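Local coordinates for malonyl CoA-acyl carrier protein transacylase (Burkholderia pseudomallei, PDB 3G87) that probably transfers the malonyl group from malonyl-CoA to the phosphopantetheine thiol of holo-acyl carrier protein, releasing coenzyme A, at residues A[127-132]-A[162-167]. Sequence-based numbering, arbitrary orientation.
Sequences GAMAAI and QLVISG
Ile132 and Leu163 exchange two backbone hydrogen bonds, the shorter running from Ile132 N to Leu163 O (2.7 Å) and almost straight, at 175° about the hydrogen. Two further reciprocal pairs, Ala130 with Ile165 and Ala128 with Gly167, complete a ladder of six bonds, the regular antiparallel alternation in which every second residue bonds across the gap. At the non-hydrogen-bonded pairs between them, Met129 with Ser166 and Ala131 with Val164, CA-H...O contacts fill in, as from Met129 CA to Ile165 O (3.1 Å).

The two strands are the central pair of a four-stranded antiparallel sheet, flanked by strands 153-159 and 185-188, in the small ferredoxin-like subdomain that acyltransferases of this family carry beside their parallel-sheet core. Alternation sorts the side chains onto two faces. On one, Ile172 of helix 169-175 packs on Ala128, Ala130 and Ile165, while Ile132 meets Tyr186 of strand 185-188. Ile165 places CG1 between its backbone N and carbonyl carbon (chi1 51°), which carries that branch over Ala130 O at 3.3 Å and brings its CD1 to within 3.7 Å of Ile132 CD1, the two side chains crossing at a slant.

The other face bears Met129, Val164 and Ser166. Met129 extends through CG and then bends at its last torsion (chi3 76°), turning CE toward Val164 CG1, 3.9 Å away. Nearer its root, the Met129 side chain is tight: CG lies 3.5 Å from Ser166 CB, while the buried Ser166 OG is hydrogen-bonded to the backbone O of Phe195, a residue that the Met129 side chain also touches.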
loop_
_atom_site.group_PDB
_atom_site.type_symbol
_atom_site.label_atom_id
_atom_site.label_comp_id
_atom_site.label_asym_id
_atom_site.label_seq_id
_atom_site.Cartn_x
_atom_site.Cartn_y
_atom_site.Cartn_z
ATOM N N GLY A 127 10.049 -14.906 6.478
ATOM C CA GLY A 127 9.847 -14.497 5.090
ATOM C C GLY A 127 10.656 -13.269 4.730
ATOM O O GLY A 127 11.324 -12.655 5.600
ATOM N N ALA A 128 10.598 -12.904 3.452
ATOM C CA ALA A 128 11.277 -11.766 2.922
ATOM C C ALA A 128 10.628 -11.310 1.590
ATOM O O ALA A 128 9.755 -12.015 1.014
ATOM C CB ALA A 128 12.692 -12.121 2.698
ATOM N N MET A 129 11.102 -10.158 1.087
ATOM C CA MET A 129 10.663 -9.580 -0.189
ATOM C C MET A 129 11.828 -8.852 -0.868
ATOM O O MET A 129 12.765 -8.419 -0.196
ATOM C CB MET A 129 9.526 -8.576 0.043
ATOM C CG MET A 129 8.340 -9.091 0.902
ATOM S SD MET A 129 7.177 -7.760 1.284
ATOM C CE MET A 129 6.289 -7.536 -0.263
ATOM N N ALA A 130 11.749 -8.697 -2.181
ATOM C CA ALA A 130 12.764 -8.049 -2.965
ATOM C C ALA A 130 12.101 -7.500 -4.183
ATOM O O ALA A 130 11.205 -8.099 -4.736
ATOM C CB ALA A 130 13.833 -9.010 -3.348
ATOM N N ALA A 131 12.521 -6.323 -4.594
ATOM C CA ALA A 131 11.928 -5.684 -5.716
ATOM C C ALA A 131 12.827 -6.002 -6.885
ATOM O O ALA A 131 14.084 -5.954 -6.754
ATOM C CB ALA A 131 11.859 -4.175 -5.486
ATOM N N ILE A 132 12.204 -6.331 -8.013
ATOM C CA ILE A 132 12.945 -6.693 -9.220
ATOM C C ILE A 132 12.679 -5.641 -10.266
ATOM O O ILE A 132 11.536 -5.233 -10.469
ATOM C CB ILE A 132 12.531 -8.074 -9.770
ATOM C CG1 ILE A 132 12.436 -9.144 -8.663
ATOM C CG2 ILE A 132 13.429 -8.513 -10.926
ATOM C CD1 ILE A 132 13.613 -9.250 -7.773
ATOM N N GLN A 162 8.644 -3.387 -12.982
ATOM C CA GLN A 162 8.885 -3.317 -11.563
ATOM C C GLN A 162 7.925 -4.113 -10.746
ATOM O O GLN A 162 6.800 -3.788 -10.651
ATOM C CB GLN A 162 8.922 -1.884 -11.086
ATOM C CG GLN A 162 9.908 -1.024 -11.812
ATOM C CD GLN A 162 9.668 0.419 -11.583
ATOM O OE1 GLN A 162 9.351 1.139 -12.487
ATOM N NE2 GLN A 162 9.778 0.832 -10.359
ATOM N N LEU A 163 8.413 -5.179 -10.163
ATOM C CA LEU A 163 7.595 -6.136 -9.480
ATOM C C LEU A 163 8.323 -6.523 -8.247
ATOM O O LEU A 163 9.500 -6.407 -8.194
ATOM C CB LEU A 163 7.326 -7.362 -10.345
ATOM C CG LEU A 163 6.692 -7.183 -11.720
ATOM C CD1 LEU A 163 7.615 -7.092 -12.816
ATOM C CD2 LEU A 163 5.583 -8.077 -12.077
ATOM N N VAL A 164 7.571 -6.963 -7.253
ATOM C CA VAL A 164 8.079 -7.431 -5.993
ATOM C C VAL A 164 7.727 -8.874 -5.741
ATOM O O VAL A 164 6.649 -9.295 -5.934
ATOM C CB VAL A 164 7.576 -6.569 -4.814
ATOM C CG1 VAL A 164 8.311 -6.848 -3.580
ATOM C CG2 VAL A 164 7.625 -5.188 -5.131
ATOM N N ILE A 165 8.698 -9.611 -5.281
ATOM C CA ILE A 165 8.536 -10.978 -4.936
ATOM C C ILE A 165 8.590 -11.153 -3.467
ATOM O O ILE A 165 9.136 -10.370 -2.771
ATOM C CB ILE A 165 9.637 -11.874 -5.542
ATOM C CG1 ILE A 165 10.997 -11.322 -5.230
ATOM C CG2 ILE A 165 9.452 -12.073 -7.018
ATOM C CD1 ILE A 165 12.062 -12.057 -5.833
ATOM N N SER A 166 7.968 -12.209 -3.015
ATOM C CA SER A 166 8.077 -12.632 -1.671
ATOM C C SER A 166 8.009 -14.110 -1.554
ATOM O O SER A 166 7.480 -14.766 -2.380
ATOM C CB SER A 166 7.111 -11.883 -0.725
ATOM O OG SER A 166 5.816 -12.121 -1.016
ATOM N N GLY A 167 8.615 -14.594 -0.494
ATOM C CA GLY A 167 8.712 -15.986 -0.152
ATOM C C GLY A 167 9.550 -16.217 1.060
ATOM O O GLY A 167 9.852 -15.302 1.755
#